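Local coordinates for protein CheA (Treponema denticola, PDB 6Y1Y) that probably relays chemoreceptor signals to the flagellar motors as a self-phosphorylating histidine kinase, this piece being its coiled-coil dimerization domain, at residues T31-F34 / A35-D39; P60-L63 / E64-Q67. One frame throughout, in Å; residues are numbered along the deposited sequence.

Contact 1 of 2, residues T31-F34 / A35-D39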
ATOM      1  N   THR B  31      -2.182  -6.966   6.190  1.00 12.22           N
ATOM      2  CA  THR B  31      -1.307  -7.531   5.161  1.00 13.44           C
ATOM      3  C   THR B  31      -2.129  -8.023   3.975  1.00 13.72           C
ATOM      4  O   THR B  31      -1.701  -7.889   2.822  1.00 12.94           O
ATOM      5  CB  THR B  31      -0.435  -8.672   5.702  1.00 12.43           C
ATOM      6  OG1 THR B  31      -1.250  -9.822   5.961  1.00 14.04           O
ATOM      7  CG2 THR B  31       0.317  -8.251   6.966  1.00 14.47           C
ATOM      8  N   ILE B  32      -3.303  -8.600   4.241  1.00 13.58           N
ATOM      9  CA  ILE B  32      -4.171  -9.080   3.168  1.00 13.63           C
ATOM     10  C   ILE B  32      -4.730  -7.907   2.383  1.00 14.30           C
ATOM     11  O   ILE B  32      -4.828  -7.954   1.147  1.00 14.05           O
ATOM     12  CB  ILE B  32      -5.285  -9.965   3.754  1.00 13.60           C
ATOM     13  CG1 ILE B  32      -4.675 -11.258   4.304  1.00 18.45           C
ATOM     14  CG2 ILE B  32      -6.335 -10.257   2.696  1.00 17.08           C
ATOM     15  CD1 ILE B  32      -5.453 -11.844   5.461  1.00 17.89           C
ATOM     16  N   GLU B  33      -5.088  -6.832   3.083  1.00 12.49           N
ATOM     17  CA  GLU B  33      -5.593  -5.639   2.411  1.00 13.73           C
ATOM     18  C   GLU B  33      -4.563  -5.079   1.439  1.00 15.04           C
ATOM     19  O   GLU B  33      -4.895  -4.739   0.292  1.00 12.31           O
ATOM     20  CB  GLU B  33      -5.985  -4.597   3.458  1.00 12.78           C
ATOM     21  CG  GLU B  33      -6.644  -3.363   2.907  1.00 17.14           C
ATOM     22  CD  GLU B  33      -7.357  -2.550   3.970  1.00 22.54           C
ATOM     23  OE1 GLU B  33      -7.061  -2.723   5.173  1.00 16.98           O
ATOM     24  OE2 GLU B  33      -8.220  -1.726   3.596  1.00 29.18           O
ATOM     25  N   PHE B  34      -3.298  -5.001   1.860  1.00 11.52           N
ATOM     26  CA  PHE B  34      -2.288  -4.459   0.961  1.00 11.24           C
ATOM     27  C   PHE B  34      -1.953  -5.441  -0.155  1.00 12.27           C
ATOM     28  O   PHE B  34      -1.618  -5.015  -1.266  1.00 10.76           O
ATOM     29  CB  PHE B  34      -1.028  -4.064   1.732  1.00 11.83           C
ATOM     30  CG  PHE B  34      -1.179  -2.797   2.528  1.00  9.51           C
ATOM     31  CD1 PHE B  34      -1.451  -1.589   1.895  1.00 11.61           C
ATOM     32  CD2 PHE B  34      -1.014  -2.811   3.909  1.00  9.84           C
ATOM     33  CE1 PHE B  34      -1.590  -0.421   2.627  1.00 12.39           C
ATOM     34  CE2 PHE B  34      -1.159  -1.652   4.650  1.00 11.03           C
ATOM     35  CZ  PHE B  34      -1.443  -0.455   4.008  1.00 10.88           C
ATOM     36  N   ALA B  35      -2.017  -6.749   0.111  1.00 12.61           N
ATOM     37  CA  ALA B  35      -1.823  -7.699  -0.981  1.00 15.23           C
ATOM     38  C   ALA B  35      -2.924  -7.563  -2.025  1.00 15.47           C
ATOM     39  O   ALA B  35      -2.650  -7.621  -3.229  1.00 15.79           O
ATOM     40  CB  ALA B  35      -1.763  -9.131  -0.452  1.00 14.87           C
ATOM     41  N   GLU B  36      -4.176  -7.371  -1.583  1.00 13.80           N
ATOM     42  CA  GLU B  36      -5.278  -7.130  -2.516  1.00 14.01           C
ATOM     43  C   GLU B  36      -5.063  -5.845  -3.305  1.00 13.45           C
ATOM     44  O   GLU B  36      -5.370  -5.782  -4.502  1.00 13.95           O
ATOM     45  CB  GLU B  36      -6.610  -7.033  -1.766  1.00 13.46           C
ATOM     46  CG  GLU B  36      -7.075  -8.289  -1.050  1.00 24.36           C
ATOM     47  CD  GLU B  36      -8.335  -8.040  -0.232  1.00 28.15           C
ATOM     48  OE1 GLU B  36      -8.731  -6.859  -0.096  1.00 33.51           O
ATOM     49  OE2 GLU B  36      -8.930  -9.014   0.277  1.00 32.46           O
ATOM     50  N   LEU B  37      -4.570  -4.803  -2.636  1.00 11.85           N
ATOM     51  CA  LEU B  37      -4.307  -3.537  -3.314  1.00 10.38           C
ATOM     52  C   LEU B  37      -3.175  -3.673  -4.327  1.00 11.32           C
ATOM     53  O   LEU B  37      -3.230  -3.071  -5.407  1.00 11.36           O
ATOM     54  CB  LEU B  37      -3.996  -2.455  -2.281  1.00 12.31           C
ATOM     55  CG  LEU B  37      -5.231  -1.897  -1.564  1.00 11.81           C
ATOM     56  CD1 LEU B  37      -4.844  -1.100  -0.330  1.00 16.09           C
ATOM     57  CD2 LEU B  37      -6.027  -1.022  -2.524  1.00 14.26           C
ATOM     58  N   TYR B  38      -2.135  -4.443  -4.006  1.00 10.64           N
ATOM     59  CA  TYR B  38      -1.092  -4.701  -4.993  1.00  9.38           C
ATOM     60  C   TYR B  38      -1.681  -5.363  -6.234  1.00 10.78           C
ATOM     61  O   TYR B  38      -1.414  -4.940  -7.366  1.00 10.78           O
ATOM     62  CB  TYR B  38       0.014  -5.578  -4.378  1.00  9.37           C
ATOM     63  CG  TYR B  38       1.020  -6.082  -5.392  1.00 13.11           C
ATOM     64  CD1 TYR B  38       2.018  -5.252  -5.889  1.00 11.64           C
ATOM     65  CD2 TYR B  38       0.954  -7.383  -5.877  1.00 13.05           C
ATOM     66  CE1 TYR B  38       2.925  -5.711  -6.837  1.00 12.50           C
ATOM     67  CE2 TYR B  38       1.854  -7.845  -6.822  1.00 14.07           C
ATOM     68  CZ  TYR B  38       2.842  -7.009  -7.292  1.00 11.42           C
ATOM     69  OH  TYR B  38       3.730  -7.477  -8.243  1.00 16.50           O
ATOM     70  N   ASP B  39      -2.498  -6.406  -6.036  1.00 12.53           N
ATOM     71  CA  ASP B  39      -3.108  -7.096  -7.165  1.00 10.88           C
ATOM     72  C   ASP B  39      -3.990  -6.156  -7.970  1.00 11.17           C
ATOM     73  O   ASP B  39      -4.032  -6.235  -9.204  1.00 12.27           O
ATOM     74  CB  ASP B  39      -3.929  -8.292  -6.680  1.00 13.42           C
ATOM     75  CG  ASP B  39      -3.070  -9.424  -6.198  1.00 20.53           C
ATOM     76  OD1 ASP B  39      -1.863  -9.444  -6.516  1.00 18.77           O
ATOM     77  OD2 ASP B  39      -3.616 -10.295  -5.495  1.00 22.92           O
TER
HETATM   78  O   HOH W   1      -7.927  -4.147  -0.099  1.00 26.90           O
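F34 and L37 meet on the buried side of helix 7-67, where the ring's CD1 lies 4.1 Å from CD1 of L37, an oblique approach of one methyl. Both residues carry CG beside the backbone N; for L37 (chi1 -78°) this also brings CG back over the preceding turn, 3.4 Å from E33 O. That carbonyl takes the amide of L37 at 2.9 Å and also accepts a hydrogen bond from a water 3.1 Å away. The same water donates to OE1 of E36 at 2.8 Å, so E36 is tied to the backbone one turn earlier through solvent. E36 suits this exposed position: with CG beside the backbone N (chi1 -64°), it brings CG 3.2 Å from I32 O, and its extended chain carries OE2 to 3.8 Å from CG2 of I32. T31 fits its buried place because its hydroxyl is hydrogen-bonded to the carbonyl of N28. A100 of helix 93-125 touches E33, F34 and L37. Across the dimer, the F34 ring stacks on F34 of the second subunit, and F104 and M97 of that subunit pack on F34 and L37. F34 and L37 facing inward, E36 toward solvent, is the amphipathic pattern of a helical bundle, here the CheA dimerization domain, whose two hairpins pair into four helices.

Contact 2 of 2, residues P60-L63 / E64-Q67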
ATOM      1  N   PRO B  60      -2.733  10.974 -33.545  1.00 11.49           N
ATOM      2  CA  PRO B  60      -2.281  11.357 -34.892  1.00 12.62           C
ATOM      3  C   PRO B  60      -3.147  10.764 -35.983  1.00 12.32           C
ATOM      4  O   PRO B  60      -3.413  11.430 -36.994  1.00 13.37           O
ATOM      5  CB  PRO B  60      -0.837  10.829 -34.957  1.00 13.56           C
ATOM      6  CG  PRO B  60      -0.444  10.557 -33.531  1.00 16.90           C
ATOM      7  CD  PRO B  60      -1.718  10.162 -32.845  1.00 12.30           C
ATOM      8  N   GLU B  61      -3.649   9.548 -35.779  1.00 12.91           N
ATOM      9  CA  GLU B  61      -4.529   8.941 -36.768  1.00 13.07           C
ATOM     10  C   GLU B  61      -5.791   9.762 -36.936  1.00 15.16           C
ATOM     11  O   GLU B  61      -6.237  10.013 -38.063  1.00 14.54           O
ATOM     12  CB  GLU B  61      -4.885   7.515 -36.339  1.00 15.85           C
ATOM     13  CG  GLU B  61      -3.731   6.533 -36.351  1.00 22.62           C
ATOM     14  CD  GLU B  61      -3.636   5.793 -37.669  1.00 35.11           C
ATOM     15  OE1 GLU B  61      -2.697   4.981 -37.826  1.00 36.82           O
ATOM     16  OE2 GLU B  61      -4.503   6.025 -38.543  1.00 36.72           O
ATOM     17  N   TYR B  62      -6.364  10.214 -35.824  1.00 11.43           N
ATOM     18  CA  TYR B  62      -7.599  10.990 -35.871  1.00 12.84           C
ATOM     19  C   TYR B  62      -7.389  12.357 -36.503  1.00 14.39           C
ATOM     20  O   TYR B  62      -8.298  12.875 -37.155  1.00 12.23           O
ATOM     21  CB  TYR B  62      -8.191  11.108 -34.472  1.00 13.85           C
ATOM     22  CG  TYR B  62      -8.935   9.866 -34.042  1.00 14.58           C
ATOM     23  CD1 TYR B  62      -8.906   8.703 -34.808  1.00 12.78           C
ATOM     24  CD2 TYR B  62      -9.665   9.865 -32.870  1.00 11.67           C
ATOM     25  CE1 TYR B  62      -9.597   7.569 -34.411  1.00 15.17           C
ATOM     26  CE2 TYR B  62     -10.362   8.741 -32.462  1.00 12.42           C
ATOM     27  CZ  TYR B  62     -10.324   7.600 -33.242  1.00 14.18           C
ATOM     28  OH  TYR B  62     -11.021   6.477 -32.851  1.00 16.09           O
ATOM     29  N   LEU B  63      -6.229  12.980 -36.279  1.00 12.99           N
ATOM     30  CA  LEU B  63      -5.945  14.244 -36.955  1.00 12.88           C
ATOM     31  C   LEU B  63      -5.938  14.046 -38.459  1.00 12.83           C
ATOM     32  O   LEU B  63      -6.512  14.849 -39.207  1.00 14.27           O
ATOM     33  CB  LEU B  63      -4.595  14.794 -36.493  1.00 13.54           C
ATOM     34  CG  LEU B  63      -4.532  15.229 -35.036  1.00 10.72           C
ATOM     35  CD1 LEU B  63      -3.081  15.414 -34.566  1.00 16.85           C
ATOM     36  CD2 LEU B  63      -5.352  16.493 -34.849  1.00 14.27           C
ATOM     37  N   GLU B  64      -5.289  12.974 -38.921  1.00 14.66           N
ATOM     38  CA  GLU B  64      -5.312  12.645 -40.342  1.00 16.40           C
ATOM     39  C   GLU B  64      -6.740  12.449 -40.838  1.00 18.78           C
ATOM     40  O   GLU B  64      -7.102  12.923 -41.920  1.00 18.44           O
ATOM     41  CB  GLU B  64      -4.478  11.390 -40.591  1.00 19.32           C
ATOM     42  CG  GLU B  64      -4.146  11.121 -42.042  1.00 28.55           C
ATOM     43  CD  GLU B  64      -2.871  10.313 -42.185  1.00 31.98           C
ATOM     44  OE1 GLU B  64      -2.860   9.139 -41.750  1.00 40.04           O
ATOM     45  OE2 GLU B  64      -1.883  10.851 -42.729  1.00 33.23           O
ATOM     46  N   LYS B  65      -7.575  11.765 -40.056  1.00 12.92           N
ATOM     47  CA  LYS B  65      -8.945  11.511 -40.490  1.00 13.72           C
ATOM     48  C   LYS B  65      -9.755  12.801 -40.581  1.00 17.60           C
ATOM     49  O   LYS B  65     -10.615  12.936 -41.457  1.00 16.31           O
ATOM     50  CB  LYS B  65      -9.598  10.479 -39.577  1.00 15.29           C
ATOM     51  CG  LYS B  65      -8.955   9.107 -39.754  1.00 21.85           C
ATOM     52  CD  LYS B  65      -9.479   8.092 -38.772  1.00 23.40           C
ATOM     53  CE  LYS B  65      -9.384   6.684 -39.338  1.00 35.16           C
ATOM     54  NZ  LYS B  65      -9.081   6.698 -40.796  1.00 35.69           N
ATOM     55  N   ILE B  66      -9.539  13.746 -39.664  1.00 15.00           N
ATOM     56  CA  ILE B  66     -10.207  15.036 -39.792  1.00 15.55           C
ATOM     57  C   ILE B  66      -9.830  15.686 -41.122  1.00 15.97           C
ATOM     58  O   ILE B  66     -10.690  16.219 -41.840  1.00 15.99           O
ATOM     59  CB  ILE B  66      -9.856  15.943 -38.597  1.00 14.44           C
ATOM     60  CG1 ILE B  66     -10.537  15.442 -37.320  1.00 16.75           C
ATOM     61  CG2 ILE B  66     -10.249  17.391 -38.881  1.00 15.25           C
ATOM     62  CD1 ILE B  66      -9.992  16.078 -36.055  1.00 16.30           C
ATOM     63  N   GLN B  67      -8.548  15.612 -41.487  1.00 18.76           N
ATOM     64  CA  GLN B  67      -8.085  16.182 -42.750  1.00 22.15           C
ATOM     65  C   GLN B  67      -8.658  15.455 -43.952  1.00 23.09           C
ATOM     66  O   GLN B  67      -8.823  16.058 -45.021  1.00 25.96           O
ATOM     67  CB  GLN B  67      -6.564  16.142 -42.817  1.00 25.21           C
ATOM     68  CG  GLN B  67      -5.926  17.260 -42.083  1.00 26.12           C
ATOM     69  CD  GLN B  67      -6.597  18.590 -42.343  1.00 26.84           C
ATOM     70  OE1 GLN B  67      -7.436  19.033 -41.558  1.00 31.78           O
ATOM     71  NE2 GLN B  67      -6.233  19.233 -43.446  1.00 28.00           N
TER
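The flat ring of Y62 meets the aliphatic part of K65 at a slant, with CD1 4.1 Å from CD of the lysine. Elsewhere around this ring stand I75 and V79 of helix 72-87, and its hydroxyl is hydrogen-bonded to D78. Y62 thus serves both demands of a bundle surface, an apolar ring for packing and a hydroxyl that bonds to D78. The setting is the last turns of helix 7-67 in the helical hairpin of the CheA dimerization domain, just before the chain turns back. P60 suits the kink in the helix here, since its nitrogen has no hydrogen to bond the turn before, yet its own carbonyl still accepts the amide of E64 at 3.1 Å. K65 lays CG 3.3 Å from E61 O because that carbon sits beside the backbone N (chi1 -68°). Its chain then bends at chi4, and NZ makes a weak hydrogen bond with Y70. The carboxylate of E61 lies near two charged groups without touching either: its OE2 is 4.8 Å from OE1 of E64 and 5.1 Å from NZ of K65. L63 packs on Y62 of the second subunit, and I66 on L63 of that subunit and on I72 and I75 of its own chain. Within the turn, I66 brings CG1 to 3.4 Å from Y62 O, the carbonyl that accepts its amide at 2.9 Å.

How the contacts relate
Each contact joins neighbouring turns of helix 7-67; the two lie in series along it, with centres about 42 Å apart and nearest atoms about 28 Å apart. Both are partly buried: among touching residues, contact 1 has three buried and one exposed, contact 2 two of each. Contact 1 lies about 6 Å from the centre of the chain and packs on helix 93-125, with a phenylalanine stack across the dimer and a water bridge outside. Contact 2 is at the far end of the helix, beside helix 72-87, where a proline kink, a lysine and a tyrosine hydroxyl bonded to D78 bring more polar chemistry. The second subunit is met both at mid-helix and near the hairpin end.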